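Local coordinates for ATP phosphoribosyltransferase regulatory subunit (Bacillus halodurans, PDB 3OD1), which is probably required, together with the HisG subunit, for the first step of histidine biosynthesis and may let histidine feed back on ATP phosphoribosyltransferase activity, at residues E337-L342 and D385-I390; D32-E37 and I150-R155; A107-V112 and E125-G130. One frame throughout, in Å; residues are numbered along the deposited sequence.

Contact 1: E337-L342 and D385-I390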
ATOM      1  N   GLU B 337      -4.298  20.618 -11.147  1.00 77.02           N
ATOM      2  CA  GLU B 337      -4.993  21.556 -10.269  1.00 73.65           C
ATOM      3  C   GLU B 337      -4.023  22.569  -9.692  1.00 65.36           C
ATOM      4  O   GLU B 337      -4.381  23.718  -9.432  1.00 77.07           O
ATOM      5  CB  GLU B 337      -5.676  20.804  -9.120  1.00 75.54           C
ATOM      6  CG  GLU B 337      -6.170  21.698  -7.970  1.00 82.60           C
ATOM      7  CD  GLU B 337      -5.095  22.007  -6.918  1.00 86.78           C
ATOM      8  OE1 GLU B 337      -5.002  21.260  -5.918  1.00 85.80           O
ATOM      9  OE2 GLU B 337      -4.358  23.006  -7.074  1.00 85.82           O
ATOM     10  N   GLN B 338      -2.789  22.125  -9.496  1.00 60.11           N
ATOM     11  CA  GLN B 338      -1.762  22.906  -8.820  1.00 53.67           C
ATOM     12  C   GLN B 338      -1.543  24.309  -9.399  1.00 54.00           C
ATOM     13  O   GLN B 338      -1.786  24.558 -10.584  1.00 54.71           O
ATOM     14  CB  GLN B 338      -0.451  22.114  -8.807  1.00 52.39           C
ATOM     15  CG  GLN B 338      -0.522  20.829  -7.976  1.00 57.38           C
ATOM     16  CD  GLN B 338      -0.441  19.566  -8.819  1.00 55.34           C
ATOM     17  OE1 GLN B 338      -0.643  19.594 -10.032  1.00 57.14           O
ATOM     18  NE2 GLN B 338      -0.140  18.447  -8.173  1.00 55.99           N
ATOM     19  N   THR B 339      -1.109  25.223  -8.535  1.00 50.17           N
ATOM     20  CA  THR B 339      -0.612  26.530  -8.950  1.00 45.89           C
ATOM     21  C   THR B 339       0.915  26.458  -9.088  1.00 48.09           C
ATOM     22  O   THR B 339       1.573  25.696  -8.369  1.00 46.04           O
ATOM     23  CB  THR B 339      -0.962  27.605  -7.921  1.00 46.65           C
ATOM     24  OG1 THR B 339      -2.382  27.757  -7.851  1.00 56.77           O
ATOM     25  CG2 THR B 339      -0.356  28.916  -8.308  1.00 46.36           C
ATOM     26  N   CYS B 340       1.474  27.240 -10.011  1.00 45.44           N
ATOM     27  CA  CYS B 340       2.914  27.237 -10.243  1.00 45.57           C
ATOM     28  C   CYS B 340       3.492  28.651 -10.143  1.00 42.71           C
ATOM     29  O   CYS B 340       3.069  29.551 -10.857  1.00 46.01           O
ATOM     30  CB  CYS B 340       3.238  26.642 -11.615  1.00 46.40           C
ATOM     31  SG  CYS B 340       4.999  26.655 -12.034  1.00 50.26           S
ATOM     32  N   ILE B 341       4.441  28.841  -9.233  1.00 40.06           N
ATOM     33  CA  ILE B 341       5.147  30.109  -9.112  1.00 42.30           C
ATOM     34  C   ILE B 341       6.521  29.932  -9.742  1.00 37.54           C
ATOM     35  O   ILE B 341       7.307  29.102  -9.297  1.00 33.52           O
ATOM     36  CB  ILE B 341       5.307  30.538  -7.633  1.00 38.47           C
ATOM     37  CG1 ILE B 341       3.936  30.784  -6.994  1.00 36.26           C
ATOM     38  CG2 ILE B 341       6.186  31.784  -7.526  1.00 32.92           C
ATOM     39  CD1 ILE B 341       3.968  30.853  -5.471  1.00 33.66           C
ATOM     40  N   LEU B 342       6.780  30.675 -10.807  1.00 38.74           N
ATOM     41  CA  LEU B 342       8.081  30.641 -11.473  1.00 36.93           C
ATOM     42  C   LEU B 342       8.917  31.790 -10.941  1.00 39.32           C
ATOM     43  O   LEU B 342       8.478  32.939 -10.955  1.00 41.40           O
ATOM     44  CB  LEU B 342       7.915  30.791 -12.989  1.00 34.15           C
ATOM     45  CG  LEU B 342       7.146  29.669 -13.687  1.00 41.93           C
ATOM     46  CD1 LEU B 342       6.667  30.118 -15.061  1.00 45.14           C
ATOM     47  CD2 LEU B 342       8.005  28.402 -13.784  1.00 45.32           C
ATOM     48  N   ASP B 385      -2.974  27.787 -12.779  1.00 56.76           N
ATOM     49  CA  ASP B 385      -2.612  29.182 -12.583  1.00 64.30           C
ATOM     50  C   ASP B 385      -1.095  29.305 -12.511  1.00 60.46           C
ATOM     51  O   ASP B 385      -0.417  28.388 -12.046  1.00 53.26           O
ATOM     52  CB  ASP B 385      -3.249  29.717 -11.304  1.00 74.91           C
ATOM     53  CG  ASP B 385      -3.145  31.217 -11.195  1.00 82.05           C
ATOM     54  OD1 ASP B 385      -3.067  31.881 -12.251  1.00 87.78           O
ATOM     55  OD2 ASP B 385      -3.148  31.728 -10.055  1.00 83.79           O
ATOM     56  N   VAL B 386      -0.569  30.434 -12.976  1.00 54.15           N
ATOM     57  CA  VAL B 386       0.871  30.658 -13.032  1.00 51.79           C
ATOM     58  C   VAL B 386       1.192  32.067 -12.540  1.00 53.30           C
ATOM     59  O   VAL B 386       0.631  33.047 -13.026  1.00 52.65           O
ATOM     60  CB  VAL B 386       1.412  30.490 -14.471  1.00 52.61           C
ATOM     61  CG1 VAL B 386       2.937  30.687 -14.517  1.00 48.49           C
ATOM     62  CG2 VAL B 386       1.023  29.135 -15.028  1.00 50.08           C
ATOM     63  N   ILE B 387       2.090  32.158 -11.566  1.00 45.78           N
ATOM     64  CA  ILE B 387       2.544  33.441 -11.039  1.00 45.09           C
ATOM     65  C   ILE B 387       4.024  33.616 -11.382  1.00 43.08           C
ATOM     66  O   ILE B 387       4.816  32.695 -11.202  1.00 45.13           O
ATOM     67  CB  ILE B 387       2.345  33.510  -9.500  1.00 46.72           C
ATOM     68  CG1 ILE B 387       0.858  33.475  -9.145  1.00 47.03           C
ATOM     69  CG2 ILE B 387       2.993  34.745  -8.914  1.00 48.14           C
ATOM     70  CD1 ILE B 387       0.415  32.190  -8.532  1.00 49.96           C
ATOM     71  N   TYR B 388       4.390  34.784 -11.892  1.00 42.26           N
ATOM     72  CA  TYR B 388       5.791  35.082 -12.204  1.00 46.55           C
ATOM     73  C   TYR B 388       6.420  36.000 -11.155  1.00 44.19           C
ATOM     74  O   TYR B 388       5.967  37.117 -10.954  1.00 55.01           O
ATOM     75  CB  TYR B 388       5.908  35.736 -13.583  1.00 52.15           C
ATOM     76  CG  TYR B 388       5.539  34.834 -14.740  1.00 53.81           C
ATOM     77  CD1 TYR B 388       6.516  34.133 -15.434  1.00 50.97           C
ATOM     78  CD2 TYR B 388       4.218  34.691 -15.145  1.00 55.91           C
ATOM     79  CE1 TYR B 388       6.187  33.310 -16.497  1.00 52.01           C
ATOM     80  CE2 TYR B 388       3.879  33.870 -16.208  1.00 57.11           C
ATOM     81  CZ  TYR B 388       4.868  33.180 -16.879  1.00 57.30           C
ATOM     82  OH  TYR B 388       4.547  32.357 -17.940  1.00 63.80           O
ATOM     83  N   CYS B 389       7.441  35.517 -10.462  1.00 38.66           N
ATOM     84  CA  CYS B 389       8.253  36.375  -9.604  1.00 44.28           C
ATOM     85  C   CYS B 389       9.613  36.487 -10.262  1.00 44.92           C
ATOM     86  O   CYS B 389      10.602  35.951  -9.772  1.00 41.82           O
ATOM     87  CB  CYS B 389       8.406  35.786  -8.197  1.00 42.32           C
ATOM     88  SG  CYS B 389       6.869  35.546  -7.344  1.00 51.80           S
ATOM     89  N   ILE B 390       9.638  37.173 -11.396  1.00 51.64           N
ATOM     90  CA  ILE B 390      10.833  37.311 -12.204  1.00 54.53           C
ATOM     91  C   ILE B 390      11.198  38.787 -12.228  1.00 65.28           C
ATOM     92  O   ILE B 390      10.321  39.649 -12.331  1.00 67.30           O
ATOM     93  CB  ILE B 390      10.558  36.818 -13.640  1.00 51.62           C
ATOM     94  CG1 ILE B 390      10.066  35.362 -13.625  1.00 50.96           C
ATOM     95  CG2 ILE B 390      11.794  36.978 -14.523  1.00 46.99           C
ATOM     96  CD1 ILE B 390      11.135  34.334 -13.266  1.00 42.16           C
TER

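Contact 2: D32-E37 and I150-R155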
ATOM      1  N   ASP B  32     -10.439   5.903   0.043  1.00 31.22           N
ATOM      2  CA  ASP B  32     -10.551   6.722   1.245  1.00 35.20           C
ATOM      3  C   ASP B  32     -12.004   6.882   1.692  1.00 34.96           C
ATOM      4  O   ASP B  32     -12.291   6.864   2.882  1.00 33.33           O
ATOM      5  CB  ASP B  32      -9.915   8.090   1.042  1.00 41.19           C
ATOM      6  CG  ASP B  32      -8.389   8.030   1.004  1.00 41.83           C
ATOM      7  OD1 ASP B  32      -7.794   6.936   1.164  1.00 36.68           O
ATOM      8  OD2 ASP B  32      -7.794   9.097   0.800  1.00 42.81           O
ATOM      9  N   GLN B  33     -12.917   7.015   0.742  1.00 31.39           N
ATOM     10  CA  GLN B  33     -14.337   7.061   1.084  1.00 33.73           C
ATOM     11  C   GLN B  33     -14.798   5.742   1.707  1.00 37.78           C
ATOM     12  O   GLN B  33     -15.512   5.733   2.715  1.00 39.49           O
ATOM     13  CB  GLN B  33     -15.171   7.413  -0.145  1.00 37.17           C
ATOM     14  CG  GLN B  33     -14.927   8.851  -0.620  1.00 41.00           C
ATOM     15  CD  GLN B  33     -15.341   9.869   0.431  1.00 54.22           C
ATOM     16  OE1 GLN B  33     -16.360   9.698   1.101  1.00 58.18           O
ATOM     17  NE2 GLN B  33     -14.552  10.928   0.585  1.00 55.07           N
HETATM   18  N   MSE B  34     -14.381   4.624   1.124  1.00 31.06           N
HETATM   19  CA  MSE B  34     -14.766   3.333   1.674  1.00 29.59           C
HETATM   20  C   MSE B  34     -14.162   3.068   3.043  1.00 32.91           C
HETATM   21  O   MSE B  34     -14.850   2.569   3.939  1.00 39.09           O
HETATM   22  CB  MSE B  34     -14.454   2.187   0.703  1.00 32.59           C
HETATM   23  CG  MSE B  34     -15.206   2.309  -0.620  1.00 39.24           C
HETATM   24 SE   MSE B  34     -15.042   0.727  -1.707  0.65 43.81          SE
HETATM   25  CE  MSE B  34     -15.998  -0.526  -0.544  1.00 57.65           C
ATOM     26  N   THR B  35     -12.882   3.388   3.207  1.00 30.48           N
ATOM     27  CA  THR B  35     -12.198   3.136   4.469  1.00 29.96           C
ATOM     28  C   THR B  35     -12.753   4.025   5.585  1.00 36.24           C
ATOM     29  O   THR B  35     -12.798   3.618   6.744  1.00 32.21           O
ATOM     30  CB  THR B  35     -10.665   3.300   4.342  1.00 35.70           C
ATOM     31  OG1 THR B  35     -10.362   4.568   3.759  1.00 39.80           O
ATOM     32  CG2 THR B  35     -10.083   2.204   3.457  1.00 40.28           C
ATOM     33  N   GLU B  36     -13.201   5.223   5.226  1.00 34.97           N
ATOM     34  CA  GLU B  36     -13.856   6.101   6.191  1.00 37.89           C
ATOM     35  C   GLU B  36     -15.168   5.507   6.710  1.00 35.68           C
ATOM     36  O   GLU B  36     -15.450   5.585   7.899  1.00 33.43           O
ATOM     37  CB  GLU B  36     -14.139   7.468   5.581  1.00 38.72           C
ATOM     38  CG  GLU B  36     -13.277   8.574   6.158  1.00 61.51           C
ATOM     39  CD  GLU B  36     -13.423   9.882   5.405  1.00 72.98           C
ATOM     40  OE1 GLU B  36     -14.540  10.450   5.397  1.00 70.40           O
ATOM     41  OE2 GLU B  36     -12.414  10.339   4.820  1.00 78.35           O
ATOM     42  N   GLU B  37     -15.986   4.965   5.812  1.00 31.49           N
ATOM     43  CA  GLU B  37     -17.238   4.313   6.224  1.00 36.09           C
ATOM     44  C   GLU B  37     -16.930   3.101   7.100  1.00 35.63           C
ATOM     45  O   GLU B  37     -17.506   2.919   8.176  1.00 37.99           O
ATOM     46  CB  GLU B  37     -18.063   3.863   5.012  1.00 36.20           C
ATOM     47  CG  GLU B  37     -19.444   3.298   5.369  1.00 35.35           C
ATOM     48  CD  GLU B  37     -20.374   4.365   5.927  1.00 42.56           C
ATOM     49  OE1 GLU B  37     -20.090   5.549   5.699  1.00 40.78           O
ATOM     50  OE2 GLU B  37     -21.387   4.030   6.587  1.00 43.74           O
ATOM     51  N   ILE B 150     -22.644  -2.208   1.254  1.00 29.14           N
ATOM     52  CA  ILE B 150     -23.554  -1.361   0.506  1.00 32.42           C
ATOM     53  C   ILE B 150     -23.335   0.105   0.863  1.00 34.96           C
ATOM     54  O   ILE B 150     -23.342   0.975  -0.013  1.00 39.88           O
ATOM     55  CB  ILE B 150     -25.030  -1.777   0.742  1.00 33.41           C
ATOM     56  CG1 ILE B 150     -25.279  -3.159   0.116  1.00 36.35           C
ATOM     57  CG2 ILE B 150     -25.995  -0.696   0.212  1.00 32.64           C
ATOM     58  CD1 ILE B 150     -26.646  -3.746   0.376  1.00 41.64           C
ATOM     59  N   ALA B 151     -23.123   0.387   2.147  1.00 35.46           N
ATOM     60  CA  ALA B 151     -22.922   1.766   2.574  1.00 36.31           C
ATOM     61  C   ALA B 151     -21.579   2.296   2.071  1.00 35.20           C
ATOM     62  O   ALA B 151     -21.446   3.476   1.709  1.00 39.02           O
ATOM     63  CB  ALA B 151     -23.028   1.879   4.082  1.00 34.03           C
ATOM     64  N   ALA B 152     -20.577   1.425   2.039  1.00 31.85           N
ATOM     65  CA  ALA B 152     -19.252   1.830   1.557  1.00 33.35           C
ATOM     66  C   ALA B 152     -19.273   2.066   0.040  1.00 34.24           C
ATOM     67  O   ALA B 152     -18.710   3.037  -0.451  1.00 37.45           O
ATOM     68  CB  ALA B 152     -18.205   0.779   1.926  1.00 25.36           C
ATOM     69  N   LEU B 153     -19.922   1.167  -0.699  1.00 35.78           N
ATOM     70  CA  LEU B 153     -20.066   1.328  -2.139  1.00 39.58           C
ATOM     71  C   LEU B 153     -20.765   2.642  -2.471  1.00 38.95           C
ATOM     72  O   LEU B 153     -20.322   3.374  -3.347  1.00 41.99           O
ATOM     73  CB  LEU B 153     -20.824   0.149  -2.740  1.00 35.05           C
ATOM     74  CG  LEU B 153     -19.993  -1.133  -2.763  1.00 34.56           C
ATOM     75  CD1 LEU B 153     -20.803  -2.293  -3.294  1.00 33.17           C
ATOM     76  CD2 LEU B 153     -18.737  -0.910  -3.604  1.00 36.20           C
ATOM     77  N   LYS B 154     -21.845   2.934  -1.751  1.00 37.41           N
ATOM     78  CA  LYS B 154     -22.564   4.200  -1.883  1.00 43.50           C
ATOM     79  C   LYS B 154     -21.686   5.412  -1.613  1.00 40.78           C
ATOM     80  O   LYS B 154     -21.720   6.391  -2.357  1.00 42.25           O
ATOM     81  CB  LYS B 154     -23.768   4.238  -0.937  1.00 40.60           C
ATOM     82  CG  LYS B 154     -24.940   3.404  -1.405  1.00 48.77           C
ATOM     83  CD  LYS B 154     -26.262   4.085  -1.099  1.00 62.99           C
ATOM     84  CE  LYS B 154     -26.753   3.768   0.298  1.00 70.69           C
ATOM     85  NZ  LYS B 154     -28.171   4.214   0.474  1.00 76.93           N
ATOM     86  N   ARG B 155     -20.912   5.360  -0.537  1.00 36.27           N
ATOM     87  CA  ARG B 155     -20.084   6.498  -0.172  1.00 41.86           C
ATOM     88  C   ARG B 155     -18.981   6.729  -1.218  1.00 47.55           C
ATOM     89  O   ARG B 155     -18.472   7.841  -1.366  1.00 45.06           O
ATOM     90  CB  ARG B 155     -19.477   6.296   1.216  1.00 37.71           C
ATOM     91  CG  ARG B 155     -19.134   7.586   1.947  1.00 48.98           C
ATOM     92  CD  ARG B 155     -18.042   7.320   2.972  1.00 53.11           C
ATOM     93  NE  ARG B 155     -17.570   8.521   3.650  1.00 49.99           N
ATOM     94  CZ  ARG B 155     -17.894   8.846   4.898  1.00 62.86           C
ATOM     95  NH1 ARG B 155     -18.695   8.055   5.609  1.00 49.19           N
ATOM     96  NH2 ARG B 155     -17.414   9.963   5.437  1.00 71.79           N
TER

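Contact 3: A107-V112 and E125-G130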
ATOM      1  N   ALA B 107     -10.053  -4.839   9.127  1.00 26.98           N
ATOM      2  CA  ALA B 107     -10.196  -4.324   7.766  1.00 28.61           C
ATOM      3  C   ALA B 107      -8.834  -4.223   7.106  1.00 32.69           C
ATOM      4  O   ALA B 107      -7.800  -4.257   7.784  1.00 32.59           O
ATOM      5  CB  ALA B 107     -10.870  -2.924   7.754  1.00 28.28           C
ATOM      6  N   TYR B 108      -8.822  -4.108   5.782  1.00 33.19           N
ATOM      7  CA  TYR B 108      -7.556  -4.005   5.067  1.00 31.70           C
ATOM      8  C   TYR B 108      -7.747  -3.254   3.762  1.00 32.57           C
ATOM      9  O   TYR B 108      -8.855  -3.151   3.253  1.00 30.29           O
ATOM     10  CB  TYR B 108      -7.001  -5.400   4.770  1.00 28.59           C
ATOM     11  CG  TYR B 108      -7.956  -6.234   3.939  1.00 31.91           C
ATOM     12  CD1 TYR B 108      -8.938  -7.005   4.544  1.00 27.72           C
ATOM     13  CD2 TYR B 108      -7.898  -6.218   2.546  1.00 29.82           C
ATOM     14  CE1 TYR B 108      -9.832  -7.774   3.785  1.00 30.55           C
ATOM     15  CE2 TYR B 108      -8.789  -6.974   1.775  1.00 31.55           C
ATOM     16  CZ  TYR B 108      -9.750  -7.755   2.400  1.00 34.74           C
ATOM     17  OH  TYR B 108     -10.639  -8.496   1.637  1.00 31.57           O
ATOM     18  N   GLN B 109      -6.649  -2.717   3.241  1.00 23.76           N
ATOM     19  CA  GLN B 109      -6.598  -2.221   1.882  1.00 27.96           C
ATOM     20  C   GLN B 109      -5.209  -2.630   1.400  1.00 34.39           C
ATOM     21  O   GLN B 109      -4.196  -2.082   1.843  1.00 30.64           O
ATOM     22  CB  GLN B 109      -6.775  -0.700   1.855  1.00 28.88           C
ATOM     23  CG  GLN B 109      -6.720  -0.100   0.475  1.00 29.56           C
ATOM     24  CD  GLN B 109      -6.843   1.425   0.489  1.00 42.38           C
ATOM     25  OE1 GLN B 109      -7.423   2.002   1.411  1.00 36.86           O
ATOM     26  NE2 GLN B 109      -6.310   2.077  -0.551  1.00 35.10           N
ATOM     27  N   SER B 110      -5.157  -3.628   0.528  1.00 32.36           N
ATOM     28  CA  SER B 110      -3.892  -4.283   0.233  1.00 34.67           C
ATOM     29  C   SER B 110      -3.829  -4.818  -1.179  1.00 29.89           C
ATOM     30  O   SER B 110      -4.842  -5.242  -1.748  1.00 34.43           O
ATOM     31  CB  SER B 110      -3.679  -5.468   1.186  1.00 42.02           C
ATOM     32  OG  SER B 110      -3.767  -5.074   2.542  1.00 46.41           O
ATOM     33  N   ASN B 111      -2.620  -4.847  -1.727  1.00 27.71           N
ATOM     34  CA  ASN B 111      -2.391  -5.582  -2.964  1.00 27.36           C
ATOM     35  C   ASN B 111      -2.331  -7.074  -2.690  1.00 29.86           C
ATOM     36  O   ASN B 111      -1.649  -7.527  -1.764  1.00 32.77           O
ATOM     37  CB  ASN B 111      -1.091  -5.141  -3.619  1.00 25.52           C
ATOM     38  CG  ASN B 111      -1.151  -3.721  -4.138  1.00 37.29           C
ATOM     39  OD1 ASN B 111      -2.222  -3.139  -4.279  1.00 39.29           O
ATOM     40  ND2 ASN B 111       0.007  -3.159  -4.431  1.00 42.53           N
ATOM     41  N   VAL B 112      -3.045  -7.837  -3.506  1.00 28.53           N
ATOM     42  CA  VAL B 112      -2.935  -9.291  -3.488  1.00 24.02           C
ATOM     43  C   VAL B 112      -2.473  -9.760  -4.861  1.00 32.01           C
ATOM     44  O   VAL B 112      -2.431  -8.973  -5.819  1.00 32.20           O
ATOM     45  CB  VAL B 112      -4.282  -9.959  -3.091  1.00 28.95           C
ATOM     46  CG1 VAL B 112      -4.643  -9.572  -1.660  1.00 30.12           C
ATOM     47  CG2 VAL B 112      -5.378  -9.521  -4.032  1.00 31.57           C
ATOM     48  N   GLU B 125      -1.240  -8.689  -9.973  1.00 32.82           N
ATOM     49  CA  GLU B 125      -1.185  -7.881  -8.755  1.00 34.81           C
ATOM     50  C   GLU B 125      -2.302  -6.855  -8.812  1.00 33.15           C
ATOM     51  O   GLU B 125      -2.400  -6.114  -9.784  1.00 32.93           O
ATOM     52  CB  GLU B 125       0.165  -7.136  -8.626  1.00 26.37           C
ATOM     53  CG  GLU B 125       0.168  -6.209  -7.420  1.00 29.68           C
ATOM     54  CD  GLU B 125       1.482  -5.435  -7.220  1.00 34.83           C
ATOM     55  OE1 GLU B 125       2.351  -5.450  -8.116  1.00 36.01           O
ATOM     56  OE2 GLU B 125       1.638  -4.810  -6.155  1.00 39.20           O
ATOM     57  N   PHE B 126      -3.142  -6.796  -7.784  1.00 30.90           N
ATOM     58  CA  PHE B 126      -4.244  -5.827  -7.791  1.00 32.16           C
ATOM     59  C   PHE B 126      -4.691  -5.506  -6.375  1.00 26.17           C
ATOM     60  O   PHE B 126      -4.522  -6.307  -5.470  1.00 29.72           O
ATOM     61  CB  PHE B 126      -5.433  -6.333  -8.637  1.00 30.94           C
ATOM     62  CG  PHE B 126      -6.014  -7.626  -8.153  1.00 35.97           C
ATOM     63  CD1 PHE B 126      -6.877  -7.651  -7.070  1.00 35.66           C
ATOM     64  CD2 PHE B 126      -5.697  -8.819  -8.776  1.00 37.79           C
ATOM     65  CE1 PHE B 126      -7.421  -8.856  -6.617  1.00 40.80           C
ATOM     66  CE2 PHE B 126      -6.230 -10.020  -8.334  1.00 43.48           C
ATOM     67  CZ  PHE B 126      -7.093 -10.040  -7.252  1.00 41.50           C
ATOM     68  N   GLU B 127      -5.246  -4.319  -6.194  1.00 23.08           N
ATOM     69  CA  GLU B 127      -5.595  -3.835  -4.858  1.00 30.51           C
ATOM     70  C   GLU B 127      -6.991  -4.306  -4.433  1.00 31.87           C
ATOM     71  O   GLU B 127      -7.943  -4.267  -5.207  1.00 26.91           O
ATOM     72  CB  GLU B 127      -5.506  -2.298  -4.809  1.00 30.32           C
ATOM     73  CG  GLU B 127      -5.578  -1.720  -3.418  1.00 30.97           C
ATOM     74  CD  GLU B 127      -5.188  -0.251  -3.368  1.00 40.41           C
ATOM     75  OE1 GLU B 127      -5.224   0.418  -4.426  1.00 39.07           O
ATOM     76  OE2 GLU B 127      -4.856   0.233  -2.260  1.00 35.31           O
ATOM     77  N   GLN B 128      -7.090  -4.784  -3.200  1.00 33.92           N
ATOM     78  CA  GLN B 128      -8.361  -5.249  -2.682  1.00 33.88           C
ATOM     79  C   GLN B 128      -8.597  -4.625  -1.323  1.00 32.77           C
ATOM     80  O   GLN B 128      -7.660  -4.441  -0.532  1.00 33.16           O
ATOM     81  CB  GLN B 128      -8.357  -6.767  -2.578  1.00 31.03           C
ATOM     82  CG  GLN B 128      -9.682  -7.364  -2.171  1.00 36.31           C
ATOM     83  CD  GLN B 128      -9.638  -8.878  -2.222  1.00 45.50           C
ATOM     84  OE1 GLN B 128      -9.370  -9.466  -3.272  1.00 45.63           O
ATOM     85  NE2 GLN B 128      -9.870  -9.518  -1.074  1.00 44.65           N
ATOM     86  N   LEU B 129      -9.852  -4.301  -1.054  1.00 29.71           N
ATOM     87  CA  LEU B 129     -10.213  -3.681   0.209  1.00 31.22           C
ATOM     88  C   LEU B 129     -11.423  -4.426   0.794  1.00 30.38           C
ATOM     89  O   LEU B 129     -12.310  -4.865   0.063  1.00 32.26           O
ATOM     90  CB  LEU B 129     -10.480  -2.189  -0.045  1.00 31.34           C
ATOM     91  CG  LEU B 129     -11.116  -1.218   0.935  1.00 39.24           C
ATOM     92  CD1 LEU B 129     -10.876   0.204   0.416  1.00 38.86           C
ATOM     93  CD2 LEU B 129     -12.614  -1.485   1.052  1.00 43.06           C
ATOM     94  N   GLY B 130     -11.445  -4.614   2.106  1.00 31.09           N
ATOM     95  CA  GLY B 130     -12.539  -5.354   2.705  1.00 27.16           C
ATOM     96  C   GLY B 130     -12.427  -5.455   4.209  1.00 33.52           C
ATOM     97  O   GLY B 130     -11.599  -4.770   4.825  1.00 31.64           O
TER

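Contact 1: E337-L342 and D385-I390
Leu-342 is held to strand 385-389 through both its N and its O: the N donates to Ile-387 O at 2.8 Å, and the O accepts from Cys-389 N. With the bonds Cys-340 N to Asp-385 O and Ile-387 N to Cys-340 O, this is parallel beta pairing, in a three-stranded parallel sheet of the HisZ C-terminal domain where 339-343 is the central strand. Ile-341 and Ile-387 lie alongside each other on one face, CG1 of the first 4.0 Å from CB of the second, and helix 348-359 packs over them through Leu-354; branched residues suit both the extended backbone and this apolar layer. Ile-341 has CG2 anti to its backbone N, a position that carries this methyl on toward Cys-389, whose SG it meets at 3.8 Å. The other face carries Cys-340, Leu-342, Val-386 and Tyr-388, against helix 376-381, so the sheet is sandwiched between helices. On the far side of the central strand, Ile-341 bonds through its backbone to Val-366 and Gln-368. One methyl of Leu-342 touches two neighbours: CD1 sits 3.8 Å from Val-386 CG1 and 3.5 Å from CE1 of the Tyr-388 ring, which it meets obliquely.

Contact 2: D32-E37 and I150-R155
Arg-155 leaves its helix with CG anti to the backbone N (chi1 -154°) and stays extended as far as NE, which carries its guanidinium across to the helix 21-40. Glu-37 also starts with CG anti to N but bends at chi2 (68°), turning its carboxylate back toward that group. Each of the three guanidinium nitrogens thus has its own partner. NE donates to Gln-33 OE1 at 3.1 Å, NH1 makes a hydrogen-bonded salt bridge with Glu-37 OE1 at 2.9 Å, and NH2 a salt bridge with Glu-36 OE1, also at 2.9 Å. Gln-33 and Glu-37 meet the group at its edge, in its plane, and Glu-37 OE1 receives NH1 nearly along its C-O axis. The Glu-36 carboxylate is turned 77° from the guanidinium, while its CB lies over one face. Glu-37 OE2 has a second partner in Trp-41 NE1, which helps to position the carboxylate. A leucine in place of Arg-155 would probably leave the two neighbouring carboxylates without their shared cation and Gln-33 OE1 without its donor.

Beside this polar cluster the helices run roughly antiparallel, and the axes of the two short segments approach to 8.1 Å. Small residues permit that approach: Ala-152 CB takes the CE methyl of Met-34, a selenomethionine, at 3.6 Å, and Leu-153 CD2 lies beside the same methyl. Leu-323 of helix 320-327 packs on both Met-34 and Leu-153, extending the apolar layer. One cation serving two carboxylates probably offsets their mutual repulsion while it links two helices of the synthetase-like domain.

Contact 3: A107-V112 and E125-G130
Gln-128 is held at both its backbone and its side chain: its N donates to Ser-110 O at 2.7 Å, its O accepts from Ser-110 N, and its NE2 gives a nearly straight bond to Tyr-108 OH (3.0 Å, 163°). The hydroxyl lies in the plane of the Gln-128 amide, which probably helps to fix the amide's rotation. Tyr-108 has CG between its backbone N and carbonyl carbon (chi1 59°), which lays the ring over Gly-130; Gly-130 CA makes a CH-pi contact, 4.0 Å from the ring centroid. A side chain at Gly-130 would run into the hydroxyl, and glycine suits this place. On the same face Val-112 CG2 touches CE1 of Phe-126, whose ring also makes a cation-pi contact with Arg-319. The face of Gln-109, Asn-111 and Glu-127 is largely polar: Gln-109 NE2 reaches Glu-127 OE2 at 2.9 Å from above the carboxylate plane, while Lys-27 of helix 21-40 pairs with Glu-127 OE1. Asn-111 ND2 makes a weak bond to Glu-125 OE2, which also bonds to Thr-50 of the second subunit. Alternating hydrogen-bonded and non-hydrogen-bonded pairs mark antiparallel pairing, here of two successive strands forming a beta hairpin in the mixed, mainly antiparallel sheet characteristic of the class II aminoacyl-tRNA synthetase fold.

From the N terminus, the chain lays down the helix 21-40 and, after further strands and helices, the hairpin strands 104-113 and 125-134, whose pairing in contact 3 closes a short loop. The next helix, 139-155, returns to 21-40 and closes the much longer loop of contact 2, within which contact 3 is wholly contained. These two contacts touch: Thr-35 CG2 lies 3.4 Å from Gln-109 OE1, and Met-34 packs on Leu-129, so helix 21-40 joins the helix pair to the sheet. Contact 1 follows in series, closing a 42-residue loop in the C-terminal domain by pairing strand 339-343 with strand 385-389; its centre is about 36 Å from that of contact 2.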